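Local coordinates for ALBA-Domain Protein (Trypanosoma brucei, PDB 7DL8) that probably binds RNA through an ALBA domain, at residues D27-K30 / H31-D35; G46-I49 / N50-V53; A52-V55 / V56-K60. All coordinates share one frame; numbering follows the deposited sequence.

Contact 1. Residues D27-K30 / H31-D35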
loop_
_atom_site.group_PDB
_atom_site.type_symbol
_atom_site.label_atom_id
_atom_site.label_comp_id
_atom_site.label_asym_id
_atom_site.label_seq_id
_atom_site.Cartn_x
_atom_site.Cartn_y
_atom_site.Cartn_z
ATOM N N ASP A 27 1.205 13.684 -14.626
ATOM C CA ASP A 27 1.631 14.831 -15.422
ATOM C C ASP A 27 2.745 14.454 -16.391
ATOM O O ASP A 27 2.738 14.886 -17.549
ATOM C CB ASP A 27 2.070 15.971 -14.506
ATOM C CG ASP A 27 0.921 16.548 -13.705
ATOM O OD1 ASP A 27 -0.246 16.279 -14.061
ATOM O OD2 ASP A 27 1.184 17.273 -12.722
ATOM N N ILE A 28 3.720 13.667 -15.929
ATOM C CA ILE A 28 4.805 13.232 -16.804
ATOM C C ILE A 28 4.250 12.438 -17.981
ATOM O O ILE A 28 4.645 12.644 -19.134
ATOM C CB ILE A 28 5.843 12.416 -16.011
ATOM C CG1 ILE A 28 6.655 13.330 -15.093
ATOM C CG2 ILE A 28 6.768 11.663 -16.954
ATOM C CD1 ILE A 28 7.489 12.581 -14.077
ATOM N N THR A 29 3.322 11.517 -17.704
ATOM C CA THR A 29 2.720 10.727 -18.773
ATOM C C THR A 29 1.981 11.617 -19.766
ATOM O O THR A 29 2.089 11.426 -20.983
ATOM C CB THR A 29 1.770 9.681 -18.185
ATOM O OG1 THR A 29 2.462 8.906 -17.195
ATOM C CG2 THR A 29 1.248 8.757 -19.275
ATOM N N LYS A 30 1.228 12.599 -19.263
ATOM C CA LYS A 30 0.532 13.526 -20.150
ATOM C C LYS A 30 1.518 14.345 -20.973
ATOM O O LYS A 30 1.319 14.545 -22.177
ATOM C CB LYS A 30 -0.380 14.447 -19.336
ATOM C CG LYS A 30 -1.696 13.814 -18.923
ATOM C CD LYS A 30 -2.655 14.850 -18.355
ATOM C CE LYS A 30 -2.323 15.185 -16.912
ATOM N NZ LYS A 30 -3.418 15.954 -16.257
ATOM N N HIS A 31 2.587 14.830 -20.337
ATOM C CA HIS A 31 3.574 15.638 -21.045
ATOM C C HIS A 31 4.299 14.821 -22.107
ATOM O O HIS A 31 4.584 15.327 -23.198
ATOM C CB HIS A 31 4.569 16.236 -20.052
ATOM C CG HIS A 31 5.776 16.844 -20.696
ATOM N ND1 HIS A 31 5.736 18.047 -21.367
ATOM C CD2 HIS A 31 7.059 16.417 -20.768
ATOM C CE1 HIS A 31 6.940 18.334 -21.826
ATOM N NE2 HIS A 31 7.762 17.360 -21.476
ATOM N N LEU A 32 4.608 13.557 -21.806
ATOM C CA LEU A 32 5.322 12.727 -22.771
ATOM C C LEU A 32 4.451 12.412 -23.981
ATOM O O LEU A 32 4.935 12.419 -25.118
ATOM C CB LEU A 32 5.798 11.435 -22.106
ATOM C CG LEU A 32 6.984 11.546 -21.145
ATOM C CD1 LEU A 32 7.215 10.227 -20.425
ATOM C CD2 LEU A 32 8.237 11.984 -21.886
ATOM N N LEU A 33 3.158 12.164 -23.760
ATOM C CA LEU A 33 2.264 11.910 -24.884
ATOM C C LEU A 33 2.084 13.161 -25.733
ATOM O O LEU A 33 2.066 13.085 -26.967
ATOM C CB LEU A 33 0.910 11.410 -24.380
ATOM C CG LEU A 33 0.864 10.018 -23.750
ATOM C CD1 LEU A 33 -0.506 9.748 -23.147
ATOM C CD2 LEU A 33 1.219 8.956 -24.780
ATOM N N HIS A 34 1.994 14.326 -25.091
ATOM C CA HIS A 34 1.824 15.573 -25.827
ATOM C C HIS A 34 3.077 15.938 -26.611
ATOM O O HIS A 34 2.984 16.598 -27.653
ATOM C CB HIS A 34 1.447 16.694 -24.860
ATOM C CG HIS A 34 1.393 18.050 -25.490
ATOM N ND1 HIS A 34 0.456 18.394 -26.442
ATOM C CD2 HIS A 34 2.151 19.155 -25.295
ATOM C CE1 HIS A 34 0.646 19.646 -26.812
ATOM N NE2 HIS A 34 1.669 20.132 -26.130
ATOM N N ASP A 35 4.250 15.524 -26.135
ATOM C CA ASP A 35 5.523 15.854 -26.772
ATOM C C ASP A 35 6.014 14.744 -27.699
ATOM O O ASP A 35 7.205 14.421 -27.718
ATOM C CB ASP A 35 6.572 16.177 -25.712
ATOM C CG ASP A 35 7.814 16.832 -26.293
ATOM O OD1 ASP A 35 7.739 17.351 -27.426
ATOM O OD2 ASP A 35 8.863 16.825 -25.615
#
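Four i-to-i+4 backbone bonds join Asp27, Ile28, Thr29 and Lys30 to His31, Leu32, Leu33 and His34, so the stretch is a regular alpha-helix that runs out at Asp35. The bond from His31 N to Asp27 O is 2.8 Å long, and the one from His34 N to Lys30 O is 3.0 Å. Ile28 and Leu32 carry the side-chain contact, running alongside each other off the same helix face. Ile28 CG2 is anti to the backbone N, which carries this methyl toward the next turn. Ile28 CG2 meets Leu32 CD1 at 3.8 Å. Leu32 also leans back over the Ile28 carbonyl that accepts its own N-H, with CG 3.3 Å from Ile28 O. Leu33 repeats this one residue on, its CG 3.3 Å from Thr29 O, while the methyls Thr29 CG2 and Leu33 CD1 stay 4.4 Å apart. Thr29 OG1 is hydrogen-bonded to Phe25 O, one turn earlier. The Lys30 chain bends at chi3 (-80°). Lys30 NZ reaches Asp27 OD1 only as a long salt bridge of 3.9 Å. Hydrogen bonds to Gln62 and Gln105 hold the same ammonium group, and so it links this helix to two other parts of the chain. The helix 22-34 is the crossover of a beta-alpha-beta unit between strands 13-16 and 39-45. Leu32 packs on Val14 and Val40 of these strands. On another face, Lys30 and His31 touch Tyr102 of helix 98-123, and the ring of His34 meets that tyrosine with the planes about 55° apart.

Contact 2. Residues G46-I49 / N50-V53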
loop_
_atom_site.group_PDB
_atom_site.type_symbol
_atom_site.label_atom_id
_atom_site.label_comp_id
_atom_site.label_asym_id
_atom_site.label_seq_id
_atom_site.Cartn_x
_atom_site.Cartn_y
_atom_site.Cartn_z
ATOM N N GLY A 46 6.550 -4.524 -6.979
ATOM C CA GLY A 46 6.074 -4.974 -5.684
ATOM C C GLY A 46 4.913 -4.196 -5.099
ATOM O O GLY A 46 3.817 -4.163 -5.669
ATOM N N GLY A 47 5.146 -3.569 -3.945
ATOM C CA GLY A 47 4.105 -2.840 -3.246
ATOM C C GLY A 47 3.638 -1.584 -3.946
ATOM O O GLY A 47 2.612 -1.024 -3.545
ATOM N N ALA A 48 4.362 -1.123 -4.962
ATOM C CA ALA A 48 3.970 0.044 -5.739
ATOM C C ALA A 48 3.112 -0.309 -6.948
ATOM O O ALA A 48 2.713 0.593 -7.691
ATOM C CB ALA A 48 5.210 0.820 -6.196
ATOM N N ILE A 49 2.825 -1.596 -7.161
ATOM C CA ILE A 49 2.030 -2.010 -8.316
ATOM C C ILE A 49 0.636 -1.393 -8.265
ATOM O O ILE A 49 0.097 -0.961 -9.292
ATOM C CB ILE A 49 1.972 -3.548 -8.389
ATOM C CG1 ILE A 49 3.303 -4.107 -8.899
ATOM C CG2 ILE A 49 0.817 -4.011 -9.266
ATOM C CD1 ILE A 49 3.397 -5.617 -8.836
ATOM N N ASN A 50 0.038 -1.325 -7.074
ATOM C CA ASN A 50 -1.278 -0.706 -6.948
ATOM C C ASN A 50 -1.216 0.781 -7.278
ATOM O O ASN A 50 -2.130 1.323 -7.910
ATOM C CB ASN A 50 -1.852 -0.943 -5.548
ATOM C CG ASN A 50 -1.141 -0.145 -4.478
ATOM O OD1 ASN A 50 0.084 -0.160 -4.389
ATOM N ND2 ASN A 50 -1.912 0.557 -3.655
ATOM N N GLU A 51 -0.147 1.459 -6.851
ATOM C CA GLU A 51 -0.002 2.883 -7.137
ATOM C C GLU A 51 0.123 3.142 -8.634
ATOM O O GLU A 51 -0.364 4.166 -9.128
ATOM C CB GLU A 51 1.213 3.440 -6.392
ATOM C CG GLU A 51 1.380 4.948 -6.484
ATOM C CD GLU A 51 2.708 5.421 -5.915
ATOM O OE1 GLU A 51 3.358 4.637 -5.192
ATOM O OE2 GLU A 51 3.102 6.573 -6.195
ATOM N N ALA A 52 0.769 2.232 -9.370
ATOM C CA ALA A 52 0.811 2.355 -10.824
ATOM C C ALA A 52 -0.577 2.217 -11.434
ATOM O O ALA A 52 -0.865 2.839 -12.463
ATOM C CB ALA A 52 1.754 1.312 -11.419
ATOM N N VAL A 53 -1.439 1.401 -10.825
ATOM C CA VAL A 53 -2.802 1.253 -11.320
ATOM C C VAL A 53 -3.599 2.524 -11.061
ATOM O O VAL A 53 -4.409 2.950 -11.894
ATOM C CB VAL A 53 -3.468 0.020 -10.678
ATOM C CG1 VAL A 53 -4.965 0.005 -10.955
ATOM C CG2 VAL A 53 -2.816 -1.257 -11.186
#
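Asn50 has CG between its backbone N and carbonyl carbon (chi1 71°), and this folds the amide back toward Gly47 at the start of helix 49-61. The other torsion that matters is at Val53, where CG2 is anti to the carbonyl carbon and beside the backbone N. This sets Val53 CG2 over the previous turn, 3.5 Å from Ile49 O. As modelled, Asn50 OD1 lies 2.8 Å from Gly47 O. Both are acceptors, so this approach is no hydrogen bond and is itself doubtful. Glu51 CB lies 3.5 Å from Ala48 O. The extended Glu51 chain brings OE1 alongside the Ala48 methyl, with Glu51 OE1 to Ala48 CB at 4.4 Å. Ala52 turns its methyl toward the preceding turn, where Ala52 CB is 3.5 Å from Ile49 O.

The 3-10 turn at 47-48 leads from strand 39-45 into helix 49-61. Ile49 N donates to Gly46 O, a 3.1 Å bond that closes a tight turn, and Gly46 itself has positive phi. The first i-to-i+4 bond across the contact is from Ala52 N to Ala48 O, at 3.0 Å. Val53 N to Ile49 O follows and is less straight, with an N-H...O angle of 144°.

Val53 and Ile49 pack on Ile88 of strand 84-94. Asn50 lies at the subunit interface, where its side chain packs on Gly46 of the second subunit. The contact is carried by backbone bonds and by side-chain carbons resting on carbonyls. The helix start probably favours the nearby carboxylate of Glu51. Asn50 N makes a weak hydrogen bond to OD1 of Asn50 of the second subunit, which speaks for the modelled amide oxygen.

Contact 3. Residues A52-V55 / V56-K60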
loop_
_atom_site.group_PDB
_atom_site.type_symbol
_atom_site.label_atom_id
_atom_site.label_comp_id
_atom_site.label_asym_id
_atom_site.label_seq_id
_atom_site.Cartn_x
_atom_site.Cartn_y
_atom_site.Cartn_z
ATOM N N ALA A 52 0.769 2.232 -9.370
ATOM C CA ALA A 52 0.811 2.355 -10.824
ATOM C C ALA A 52 -0.577 2.217 -11.434
ATOM O O ALA A 52 -0.865 2.839 -12.463
ATOM C CB ALA A 52 1.754 1.312 -11.419
ATOM N N VAL A 53 -1.439 1.401 -10.825
ATOM C CA VAL A 53 -2.802 1.253 -11.320
ATOM C C VAL A 53 -3.599 2.524 -11.061
ATOM O O VAL A 53 -4.409 2.950 -11.894
ATOM C CB VAL A 53 -3.468 0.020 -10.678
ATOM C CG1 VAL A 53 -4.965 0.005 -10.955
ATOM C CG2 VAL A 53 -2.816 -1.257 -11.186
ATOM N N SER A 54 -3.367 3.166 -9.913
ATOM C CA SER A 54 -4.062 4.411 -9.611
ATOM C C SER A 54 -3.634 5.537 -10.543
ATOM O O SER A 54 -4.450 6.404 -10.877
ATOM C CB SER A 54 -3.817 4.806 -8.154
ATOM O OG SER A 54 -4.029 6.194 -7.955
ATOM N N VAL A 55 -2.373 5.537 -10.979
ATOM C CA VAL A 55 -1.915 6.546 -11.931
ATOM C C VAL A 55 -2.650 6.399 -13.258
ATOM O O VAL A 55 -3.060 7.393 -13.873
ATOM C CB VAL A 55 -0.388 6.456 -12.111
ATOM C CG1 VAL A 55 0.051 7.175 -13.378
ATOM C CG2 VAL A 55 0.323 7.033 -10.897
ATOM N N VAL A 56 -2.860 5.159 -13.703
ATOM C CA VAL A 56 -3.531 4.933 -14.978
ATOM C C VAL A 56 -5.024 5.213 -14.855
ATOM O O VAL A 56 -5.641 5.778 -15.768
ATOM C CB VAL A 56 -3.258 3.501 -15.474
ATOM C CG1 VAL A 56 -4.150 3.158 -16.659
ATOM C CG2 VAL A 56 -1.790 3.337 -15.838
ATOM N N GLU A 57 -5.629 4.833 -13.725
ATOM C CA GLU A 57 -7.047 5.109 -13.521
ATOM C C GLU A 57 -7.320 6.607 -13.455
ATOM O O GLU A 57 -8.369 7.067 -13.921
ATOM C CB GLU A 57 -7.543 4.418 -12.251
ATOM C CG GLU A 57 -7.722 2.910 -12.385
ATOM C CD GLU A 57 -8.541 2.515 -13.601
ATOM O OE1 GLU A 57 -9.633 3.089 -13.799
ATOM O OE2 GLU A 57 -8.094 1.628 -14.357
ATOM N N MET A 58 -6.393 7.381 -12.888
ATOM C CA MET A 58 -6.543 8.832 -12.889
ATOM C C MET A 58 -6.516 9.385 -14.307
ATOM O O MET A 58 -7.311 10.268 -14.654
ATOM C CB MET A 58 -5.444 9.475 -12.045
ATOM C CG MET A 58 -5.703 9.429 -10.551
ATOM S SD MET A 58 -4.469 10.352 -9.618
ATOM C CE MET A 58 -4.801 12.018 -10.187
ATOM N N LEU A 59 -5.606 8.878 -15.142
ATOM C CA LEU A 59 -5.576 9.291 -16.541
ATOM C C LEU A 59 -6.847 8.871 -17.268
ATOM O O LEU A 59 -7.304 9.573 -18.176
ATOM C CB LEU A 59 -4.344 8.713 -17.239
ATOM C CG LEU A 59 -2.987 9.255 -16.790
ATOM C CD1 LEU A 59 -1.931 8.168 -16.864
ATOM C CD2 LEU A 59 -2.594 10.452 -17.637
ATOM N N LYS A 60 -7.424 7.727 -16.887
ATOM C CA LYS A 60 -8.671 7.277 -17.498
ATOM C C LYS A 60 -9.857 8.131 -17.058
ATOM O O LYS A 60 -10.771 8.368 -17.855
ATOM C CB LYS A 60 -8.906 5.800 -17.176
ATOM C CG LYS A 60 -8.020 4.868 -18.000
ATOM C CD LYS A 60 -7.996 3.449 -17.465
ATOM C CE LYS A 60 -9.336 2.752 -17.636
ATOM N NZ LYS A 60 -9.328 1.424 -16.968
#
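Val55 and Leu59 project from one face of helix 49-61, a turn apart, with their side chains flank to flank. This is the second helix of the ALBA fold, which lies against the sheet. Val55 CG1 is anti to the backbone N (chi1 163°), so it stands beside the carbonyl carbon and faces the next turn. Val55 CG1 meets Leu59 CD1 at 4.1 Å. Leu59 CD1 is also close to Val55 O, at 3.3 Å, so the leucine packs on both the methyl and the carbonyl of the valine.

Three other side chains rest on the preceding turn in a similar way. Val56 CG2 lies 3.5 Å from Ala52 O. Glu57 CG sits over Val53 O, and Met58 CG over Ser54 O, each at 3.3 Å. Beyond CG the last two part. The glutamate bends at chi2 toward Lys60. Met58 bends at chi3, and its tip departs from the Ser54 carbonyl. The matching backbone bonds are regular, apart from a weak one from Val56 N to Ala52 O.

The helix faces differ in their neighbours. Val56 packs on Val42, Val67 and Ile90 of the sheet, while Val55 reaches Val26 of helix 22-34. On the side of the second subunit, Glu57 and Met58 touch Arg74 of that chain, and a hydrogen bond from Glu57 OE2 to Thr72 OG1 of the second subunit helps fix the carboxylate. Glu57 OE2 also receives Lys60 NZ at 2.9 Å, in a salt bridge that uses the syn lone pair of OE2.

Contact 3 is the most buried of the three. Contacts 1 and 2 are partly buried. Contact 1 belongs to helix 22-34, while contacts 2 and 3 share helix 49-61 through Ala52 and Val53. The two helices meet where contact 1 touches contact 3: Lys30 CG lies 3.7 Å from Leu59 CD2, and the Thr29 methyl is near the same leucine. Contact 2 does not touch contact 1; their nearest atoms are about 8 Å apart. Apolar pairs one turn apart mark contacts 1 and 3, whereas contact 2 is a helix start held mainly by backbone bonds. Contacts 2 and 3 reach the second subunit; no other chain of the assembly touches contact 1.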